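Local structure of FMN-dependent NADH-azoreductase 1 (Bacillus anthracis, 3U7I) at residues L102-F107 / G152-D157; Y165-L170 / E180-V185. The protein probably uses FMN and NADH to reduce electrophilic quinones and to cleave the azo bond of aromatic azo compounds to amines. All coordinates share one frame; numbering follows the deposited sequence.

Overall arrangement
Both contacts lie within one flavodoxin-like fold and reach the same parallel sheet, whose strand order places 97-103, 143-149 and 181-187 side by side. Contact 1 (102-107 with 152-157) joins two loops that leave the C-terminal ends of strands 97-103 and 143-149; contact 2 (165-170 with 180-185) sets helix 165-177 against edge strand 181-187 of that sheet. They follow one another along the chain, and their centres are about 12 Å apart. Leu104 CD1 packs on Ser166 OG, and Phe107 O probably accepts a hydrogen bond from Tyr165 N. Both also touch the second subunit, so loop 104-107 and helix 165-177 both contribute to the homodimer interface.

Contact 1 of 2, residues L102-F107 / G152-D157; sequences LPLHNF and GIYTND
The phenol end of Tyr154 is the meeting point: Leu104 and Phe107 both reach it, and no hydrogen bond joins the two segments. From Leu104 a single methyl does the touching, CD2 lying 3.3 Å from Tyr154 CZ, and the two side chains approach from opposite directions. With CG anti to the backbone N (chi1 -180°), the leucine extends across a backbone gap whose shortest CA-CA distance, Leu104 to Gly152, is 9.2 Å. The side chains of Phe107 and Tyr154 cross at about a right angle. Phe107 CE1 comes to 3.3 Å from Tyr154 OH, while its CD1 lies at the tyrosine's edge, near the ring plane, 4.1 Å from Tyr154 CE1. The contact is small, 128 Å² over both sides, and rests on three side chains.

Side chains of the same chain fix the tyrosine backbone: Gln188 OE1 accepts from Tyr154 N and Thr161 OG1 donates to Tyr154 O. Phe107 in turn packs edge-to-face with Trp159, and it also touches Met173 of the second subunit, so the dimer partner borders this cluster.

In the flavodoxin-like fold, loops at the C-terminal ends of the parallel strands surround the flavin. The side chain of Leu104 is about 9 Å from that of Ser23, a predicted FMN-binding residue, consistent with a place beside the cofactor site. Segment 102-107 runs off strand 97-103, still paired through Leu104 with Ala149 of strand 143-149, whereas 152-157 lies in the loop between strand 143-149 and helix 159-162.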
ATOM      1  N   LEU C 102       8.713   8.843   4.728  1.00 18.82           N
ATOM      2  CA  LEU C 102       8.709   7.420   4.408  1.00 18.17           C
ATOM      3  C   LEU C 102       9.947   6.990   3.655  1.00 20.49           C
ATOM      4  O   LEU C 102      10.519   7.772   2.883  1.00 19.31           O
ATOM      5  CB  LEU C 102       7.482   7.050   3.571  1.00 23.41           C
ATOM      6  CG  LEU C 102       7.479   7.525   2.114  1.00 25.17           C
ATOM      7  CD1 LEU C 102       6.491   6.714   1.274  1.00 26.20           C
ATOM      8  CD2 LEU C 102       7.166   9.018   2.058  1.00 25.08           C
ATOM      9  N   PRO C 103      10.380   5.742   3.901  1.00 22.80           N
ATOM     10  CA  PRO C 103      11.295   5.045   2.998  1.00 25.24           C
ATOM     11  C   PRO C 103      10.466   4.376   1.908  1.00 26.04           C
ATOM     12  O   PRO C 103       9.405   3.823   2.203  1.00 26.98           O
ATOM     13  CB  PRO C 103      11.939   3.992   3.901  1.00 23.38           C
ATOM     14  CG  PRO C 103      10.910   3.691   4.918  1.00 23.20           C
ATOM     15  CD  PRO C 103      10.131   4.973   5.135  1.00 22.95           C
ATOM     16  N   LEU C 104      10.924   4.455   0.666  1.00 24.80           N
ATOM     17  CA  LEU C 104      10.264   3.764  -0.433  1.00 22.08           C
ATOM     18  C   LEU C 104      10.798   2.342  -0.505  1.00 23.42           C
ATOM     19  O   LEU C 104      11.978   2.127  -0.823  1.00 23.96           O
ATOM     20  CB  LEU C 104      10.519   4.479  -1.765  1.00 22.92           C
ATOM     21  CG  LEU C 104       9.870   3.845  -2.997  1.00 21.73           C
ATOM     22  CD1 LEU C 104       8.358   3.783  -2.830  1.00 20.50           C
ATOM     23  CD2 LEU C 104      10.237   4.614  -4.254  1.00 21.95           C
ATOM     24  N   HIS C 105       9.939   1.376  -0.180  1.00 19.73           N
ATOM     25  CA  HIS C 105      10.298  -0.024  -0.348  1.00 20.74           C
ATOM     26  C   HIS C 105       9.253  -0.706  -1.206  1.00 19.04           C
ATOM     27  O   HIS C 105       8.056  -0.621  -0.923  1.00 18.25           O
ATOM     28  CB  HIS C 105      10.426  -0.742   0.995  1.00 23.78           C
ATOM     29  CG  HIS C 105      11.102  -2.078   0.892  1.00 31.27           C
ATOM     30  ND1 HIS C 105      12.283  -2.264   0.200  1.00 35.74           N
ATOM     31  CD2 HIS C 105      10.758  -3.294   1.379  1.00 34.35           C
ATOM     32  CE1 HIS C 105      12.639  -3.536   0.272  1.00 35.54           C
ATOM     33  NE2 HIS C 105      11.732  -4.182   0.985  1.00 33.23           N
ATOM     34  N   ASN C 106       9.712  -1.373  -2.263  1.00 21.52           N
ATOM     35  CA  ASN C 106       8.823  -2.101  -3.164  1.00 19.96           C
ATOM     36  C   ASN C 106       7.726  -1.241  -3.817  1.00 18.66           C
ATOM     37  O   ASN C 106       6.592  -1.686  -4.002  1.00 18.82           O
ATOM     38  CB  ASN C 106       8.263  -3.331  -2.452  1.00 18.78           C
ATOM     39  CG  ASN C 106       9.358  -4.301  -2.069  1.00 21.60           C
ATOM     40  OD1 ASN C 106      10.344  -4.444  -2.793  1.00 21.24           O
ATOM     41  ND2 ASN C 106       9.211  -4.951  -0.919  1.00 21.62           N
ATOM     42  N   PHE C 107       8.100  -0.001  -4.144  1.00 17.11           N
ATOM     43  CA  PHE C 107       7.367   0.872  -5.062  1.00 16.85           C
ATOM     44  C   PHE C 107       5.966   1.275  -4.626  1.00 17.25           C
ATOM     45  O   PHE C 107       5.131   1.600  -5.476  1.00 18.35           O
ATOM     46  CB  PHE C 107       7.317   0.263  -6.467  1.00 17.54           C
ATOM     47  CG  PHE C 107       8.667  -0.120  -7.004  1.00 19.62           C
ATOM     48  CD1 PHE C 107       9.496   0.830  -7.573  1.00 19.74           C
ATOM     49  CD2 PHE C 107       9.110  -1.433  -6.929  1.00 19.25           C
ATOM     50  CE1 PHE C 107      10.741   0.480  -8.066  1.00 23.46           C
ATOM     51  CE2 PHE C 107      10.351  -1.794  -7.414  1.00 22.51           C
ATOM     52  CZ  PHE C 107      11.170  -0.839  -7.989  1.00 24.20           C
ATOM     53  N   GLY C 152      16.630   3.828  -5.571  1.00 26.22           N
ATOM     54  CA  GLY C 152      16.714   4.176  -6.979  1.00 27.11           C
ATOM     55  C   GLY C 152      16.425   5.639  -7.263  1.00 28.54           C
ATOM     56  O   GLY C 152      16.128   6.411  -6.347  1.00 25.83           O
ATOM     57  N   ILE C 153      16.523   6.018  -8.535  1.00 30.02           N
ATOM     58  CA  ILE C 153      16.241   7.386  -8.966  1.00 30.80           C
ATOM     59  C   ILE C 153      14.954   7.420  -9.794  1.00 31.82           C
ATOM     60  O   ILE C 153      14.758   6.585 -10.685  1.00 29.96           O
ATOM     61  CB  ILE C 153      17.431   7.979  -9.743  1.00 31.14           C
ATOM     62  CG1 ILE C 153      18.554   8.333  -8.768  1.00 34.25           C
ATOM     63  CG2 ILE C 153      17.018   9.208 -10.538  1.00 31.24           C
ATOM     64  CD1 ILE C 153      19.861   8.681  -9.433  1.00 36.72           C
ATOM     65  N   TYR C 154      14.084   8.383  -9.487  1.00 32.26           N
ATOM     66  CA  TYR C 154      12.710   8.392 -10.000  1.00 32.63           C
ATOM     67  C   TYR C 154      12.378   9.580 -10.902  1.00 32.13           C
ATOM     68  O   TYR C 154      11.255   9.711 -11.393  1.00 32.12           O
ATOM     69  CB  TYR C 154      11.715   8.293  -8.830  1.00 31.48           C
ATOM     70  CG  TYR C 154      11.772   6.924  -8.203  1.00 33.15           C
ATOM     71  CD1 TYR C 154      10.929   5.902  -8.634  1.00 32.87           C
ATOM     72  CD2 TYR C 154      12.711   6.629  -7.221  1.00 34.31           C
ATOM     73  CE1 TYR C 154      11.006   4.630  -8.087  1.00 31.59           C
ATOM     74  CE2 TYR C 154      12.795   5.359  -6.670  1.00 33.07           C
ATOM     75  CZ  TYR C 154      11.941   4.367  -7.105  1.00 31.74           C
ATOM     76  OH  TYR C 154      12.025   3.110  -6.554  1.00 30.61           O
ATOM     77  N   THR C 155      13.370  10.425 -11.143  1.00 30.58           N
ATOM     78  CA  THR C 155      13.150  11.655 -11.885  1.00 33.41           C
ATOM     79  C   THR C 155      13.725  11.619 -13.310  1.00 38.81           C
ATOM     80  O   THR C 155      13.938  12.669 -13.927  1.00 42.71           O
ATOM     81  CB  THR C 155      13.721  12.847 -11.108  1.00 33.44           C
ATOM     82  OG1 THR C 155      15.011  12.493 -10.586  1.00 34.21           O
ATOM     83  CG2 THR C 155      12.795  13.205  -9.953  1.00 30.04           C
ATOM     84  N   ASN C 156      13.964  10.414 -13.831  1.00 37.56           N
ATOM     85  CA  ASN C 156      14.497  10.245 -15.185  1.00 40.18           C
ATOM     86  C   ASN C 156      13.418   9.967 -16.246  1.00 37.85           C
ATOM     87  O   ASN C 156      13.742   9.672 -17.405  1.00 36.20           O
ATOM     88  CB  ASN C 156      15.542   9.121 -15.225  1.00 43.14           C
ATOM     89  CG  ASN C 156      16.708   9.360 -14.286  1.00 46.66           C
ATOM     90  OD1 ASN C 156      17.179  10.488 -14.126  1.00 49.19           O
ATOM     91  ND2 ASN C 156      17.189   8.288 -13.663  1.00 48.46           N
ATOM     92  N   ASP C 157      12.151  10.062 -15.842  1.00 36.51           N
ATOM     93  CA  ASP C 157      11.008   9.780 -16.717  1.00 38.83           C
ATOM     94  C   ASP C 157      11.194   8.470 -17.480  1.00 38.06           C
ATOM     95  O   ASP C 157      11.090   8.426 -18.710  1.00 36.46           O
ATOM     96  CB  ASP C 157      10.731  10.946 -17.672  1.00 45.05           C
ATOM     97  CG  ASP C 157      10.325  12.225 -16.935  1.00 50.90           C
ATOM     98  OD1 ASP C 157       9.542  12.143 -15.960  1.00 48.70           O
ATOM     99  OD2 ASP C 157      10.798  13.317 -17.327  1.00 57.20           O
TER

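Contact 2 of 2, residues Y165-L170 / E180-V185; sequences YSHKYL and EDYQIV
The axes of helix 165-170 and strand 181-185 run nearly antiparallel, at 169°, and approach to 10.5 Å, with the CA atoms of His167 and Ile184 7.7 Å apart. This is the helix-to-strand half of a beta-alpha-beta crossover in the flavodoxin-like fold: strand 143-149 leads through helix 165-177 to strand 181-187, which lies parallel beside strand 143-149 at one edge of the sheet. Tyr182 and Ile184, alternate residues of the strand, both point their side chains at the helix, as the two-residue repeat of a strand requires.

Tyr182 spans most of the gap, its CG anti to the backbone N, and its hydroxyl arrives at the edge of the His167 imidazole, near the ring plane. There His167 ND1 and Tyr182 OH form a hydrogen bond of 3.0 Å, bent moderately to 153°; either atom could be the donor. The rings meet rim to rim, their planes inclined at 48° and their centroids 5.5 Å apart, and neither lies over the face of the other. Tyr182 CE2 also lies at the imidazole edge, in its plane, 3.5 Å from His167 CE1.

Three residues, nearly a turn, further along the helix, Leu170 packs beside the phenol, with CB 4.5 Å from Tyr182 CE1. The same leucine touches Leu113 of helix 111-120, while Tyr182 also rests on Met144 and Val146 of strand 143-149, so the layer between helix and sheet continues beyond this pair. Ile184 meets the histidine through two branches: CD1 sits 4.0 Å from His167 CB, and the methyl CG2 comes obliquely to the imidazole, 3.7 Å from His167 ND1.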
ATOM      1  N   TYR C 165       4.625   4.344  -7.222  1.00 17.07           N
ATOM      2  CA  TYR C 165       3.232   4.376  -6.781  1.00 17.63           C
ATOM      3  C   TYR C 165       3.035   4.978  -5.402  1.00 18.30           C
ATOM      4  O   TYR C 165       1.946   5.441  -5.085  1.00 18.31           O
ATOM      5  CB  TYR C 165       2.579   2.997  -6.891  1.00 16.88           C
ATOM      6  CG  TYR C 165       2.395   2.590  -8.328  1.00 18.99           C
ATOM      7  CD1 TYR C 165       1.558   3.322  -9.168  1.00 16.65           C
ATOM      8  CD2 TYR C 165       3.077   1.496  -8.859  1.00 18.34           C
ATOM      9  CE1 TYR C 165       1.392   2.973 -10.491  1.00 15.87           C
ATOM     10  CE2 TYR C 165       2.915   1.139 -10.187  1.00 20.96           C
ATOM     11  CZ  TYR C 165       2.064   1.879 -10.992  1.00 20.06           C
ATOM     12  OH  TYR C 165       1.898   1.534 -12.312  1.00 24.49           O
ATOM     13  N   SER C 166       4.085   4.982  -4.588  1.00 17.34           N
ATOM     14  CA  SER C 166       4.051   5.732  -3.340  1.00 16.26           C
ATOM     15  C   SER C 166       3.594   7.175  -3.618  1.00 19.70           C
ATOM     16  O   SER C 166       2.535   7.608  -3.144  1.00 16.87           O
ATOM     17  CB  SER C 166       5.435   5.729  -2.676  1.00 16.31           C
ATOM     18  OG  SER C 166       6.431   6.258  -3.541  1.00 17.07           O
ATOM     19  N   HIS C 167       4.396   7.895  -4.411  1.00 18.88           N
ATOM     20  CA  HIS C 167       4.115   9.278  -4.802  1.00 19.53           C
ATOM     21  C   HIS C 167       2.799   9.432  -5.566  1.00 17.60           C
ATOM     22  O   HIS C 167       1.982  10.286  -5.235  1.00 16.66           O
ATOM     23  CB  HIS C 167       5.280   9.846  -5.630  1.00 15.86           C
ATOM     24  CG  HIS C 167       4.932  11.073  -6.414  1.00 18.51           C
ATOM     25  ND1 HIS C 167       4.605  12.274  -5.819  1.00 19.67           N
ATOM     26  CD2 HIS C 167       4.853  11.288  -7.750  1.00 21.88           C
ATOM     27  CE1 HIS C 167       4.347  13.174  -6.749  1.00 21.20           C
ATOM     28  NE2 HIS C 167       4.490  12.600  -7.932  1.00 22.74           N
ATOM     29  N   LYS C 168       2.599   8.611  -6.589  1.00 17.28           N
ATOM     30  CA  LYS C 168       1.387   8.693  -7.401  1.00 18.24           C
ATOM     31  C   LYS C 168       0.134   8.574  -6.535  1.00 19.25           C
ATOM     32  O   LYS C 168      -0.795   9.380  -6.645  1.00 22.17           O
ATOM     33  CB  LYS C 168       1.405   7.624  -8.503  1.00 13.17           C
ATOM     34  CG  LYS C 168       2.427   7.923  -9.585  1.00 16.15           C
ATOM     35  CD  LYS C 168       2.392   6.894 -10.699  1.00 17.50           C
ATOM     36  CE  LYS C 168       3.168   7.392 -11.917  1.00 20.04           C
ATOM     37  NZ  LYS C 168       2.921   6.506 -13.089  1.00 26.43           N
ATOM     38  N   TYR C 169       0.126   7.581  -5.655  1.00 13.35           N
ATOM     39  CA  TYR C 169      -1.012   7.357  -4.779  1.00 13.93           C
ATOM     40  C   TYR C 169      -1.212   8.517  -3.812  1.00 15.44           C
ATOM     41  O   TYR C 169      -2.312   9.070  -3.722  1.00 17.11           O
ATOM     42  CB  TYR C 169      -0.834   6.054  -4.012  1.00 15.23           C
ATOM     43  CG  TYR C 169      -1.929   5.762  -3.023  1.00 13.73           C
ATOM     44  CD1 TYR C 169      -3.165   5.297  -3.449  1.00 16.02           C
ATOM     45  CD2 TYR C 169      -1.728   5.942  -1.664  1.00 14.92           C
ATOM     46  CE1 TYR C 169      -4.171   5.018  -2.549  1.00 16.61           C
ATOM     47  CE2 TYR C 169      -2.729   5.668  -0.752  1.00 14.66           C
ATOM     48  CZ  TYR C 169      -3.951   5.205  -1.194  1.00 15.73           C
ATOM     49  OH  TYR C 169      -4.955   4.914  -0.289  1.00 14.77           O
ATOM     50  N   LEU C 170      -0.162   8.905  -3.094  1.00 13.79           N
ATOM     51  CA  LEU C 170      -0.312   9.988  -2.114  1.00 13.04           C
ATOM     52  C   LEU C 170      -0.801  11.301  -2.731  1.00 15.58           C
ATOM     53  O   LEU C 170      -1.734  11.910  -2.209  1.00 17.04           O
ATOM     54  CB  LEU C 170       0.973  10.200  -1.300  1.00 15.55           C
ATOM     55  CG  LEU C 170       1.339   9.046  -0.361  1.00 17.07           C
ATOM     56  CD1 LEU C 170       2.715   9.251   0.246  1.00 17.95           C
ATOM     57  CD2 LEU C 170       0.284   8.889   0.725  1.00 17.32           C
ATOM     58  N   GLU C 180      -4.383  20.290  -2.458  1.00 24.17           N
ATOM     59  CA  GLU C 180      -3.827  20.458  -3.790  1.00 28.53           C
ATOM     60  C   GLU C 180      -2.429  21.057  -3.776  1.00 29.32           C
ATOM     61  O   GLU C 180      -1.711  20.989  -4.777  1.00 32.03           O
ATOM     62  CB  GLU C 180      -4.766  21.310  -4.636  1.00 32.96           C
ATOM     63  CG  GLU C 180      -6.141  20.691  -4.779  1.00 37.37           C
ATOM     64  CD  GLU C 180      -7.020  21.437  -5.751  1.00 44.11           C
ATOM     65  OE1 GLU C 180      -6.843  22.668  -5.892  1.00 44.50           O
ATOM     66  OE2 GLU C 180      -7.887  20.787  -6.376  1.00 47.40           O
ATOM     67  N   ASP C 181      -2.050  21.641  -2.642  1.00 26.34           N
ATOM     68  CA  ASP C 181      -0.693  22.152  -2.445  1.00 26.12           C
ATOM     69  C   ASP C 181       0.207  21.007  -1.976  1.00 26.33           C
ATOM     70  O   ASP C 181       0.270  20.691  -0.788  1.00 25.10           O
ATOM     71  CB  ASP C 181      -0.692  23.297  -1.426  1.00 23.40           C
ATOM     72  CG  ASP C 181       0.646  24.032  -1.358  1.00 24.83           C
ATOM     73  OD1 ASP C 181       1.700  23.435  -1.658  1.00 23.13           O
ATOM     74  OD2 ASP C 181       0.639  25.221  -0.987  1.00 27.36           O
ATOM     75  N   TYR C 182       0.884  20.377  -2.931  1.00 24.59           N
ATOM     76  CA  TYR C 182       1.652  19.162  -2.682  1.00 21.65           C
ATOM     77  C   TYR C 182       3.087  19.314  -3.188  1.00 22.32           C
ATOM     78  O   TYR C 182       3.323  19.800  -4.294  1.00 22.81           O
ATOM     79  CB  TYR C 182       0.973  17.985  -3.384  1.00 20.92           C
ATOM     80  CG  TYR C 182       1.697  16.658  -3.306  1.00 20.19           C
ATOM     81  CD1 TYR C 182       1.261  15.669  -2.447  1.00 18.01           C
ATOM     82  CD2 TYR C 182       2.794  16.385  -4.113  1.00 22.06           C
ATOM     83  CE1 TYR C 182       1.897  14.449  -2.374  1.00 19.39           C
ATOM     84  CE2 TYR C 182       3.440  15.161  -4.045  1.00 23.89           C
ATOM     85  CZ  TYR C 182       2.981  14.193  -3.163  1.00 20.54           C
ATOM     86  OH  TYR C 182       3.603  12.959  -3.077  1.00 17.69           O
ATOM     87  N   GLN C 183       4.043  18.915  -2.356  1.00 19.76           N
ATOM     88  CA  GLN C 183       5.429  18.828  -2.771  1.00 16.41           C
ATOM     89  C   GLN C 183       6.013  17.531  -2.258  1.00 16.47           C
ATOM     90  O   GLN C 183       5.733  17.111  -1.137  1.00 17.27           O
ATOM     91  CB  GLN C 183       6.259  19.988  -2.232  1.00 19.60           C
ATOM     92  CG  GLN C 183       7.760  19.778  -2.439  1.00 20.72           C
ATOM     93  CD  GLN C 183       8.586  20.992  -2.099  1.00 25.29           C
ATOM     94  OE1 GLN C 183       8.130  21.893  -1.387  1.00 26.51           O
ATOM     95  NE2 GLN C 183       9.813  21.036  -2.619  1.00 23.79           N
ATOM     96  N   ILE C 184       6.811  16.884  -3.093  1.00 19.69           N
ATOM     97  CA  ILE C 184       7.620  15.768  -2.634  1.00 19.54           C
ATOM     98  C   ILE C 184       9.117  16.082  -2.775  1.00 21.98           C
ATOM     99  O   ILE C 184       9.591  16.537  -3.828  1.00 22.46           O
ATOM    100  CB  ILE C 184       7.254  14.438  -3.340  1.00 18.29           C
ATOM    101  CG1 ILE C 184       8.170  13.319  -2.841  1.00 17.31           C
ATOM    102  CG2 ILE C 184       7.315  14.593  -4.865  1.00 17.32           C
ATOM    103  CD1 ILE C 184       7.698  11.928  -3.173  1.00 18.83           C
ATOM    104  N   VAL C 185       9.849  15.867  -1.688  1.00 18.73           N
ATOM    105  CA  VAL C 185      11.299  15.925  -1.731  1.00 21.09           C
ATOM    106  C   VAL C 185      11.832  14.488  -1.819  1.00 22.92           C
ATOM    107  O   VAL C 185      11.556  13.656  -0.952  1.00 21.81           O
ATOM    108  CB  VAL C 185      11.865  16.660  -0.509  1.00 22.63           C
ATOM    109  CG1 VAL C 185      13.393  16.589  -0.500  1.00 25.42           C
ATOM    110  CG2 VAL C 185      11.378  18.125  -0.492  1.00 21.13           C
TER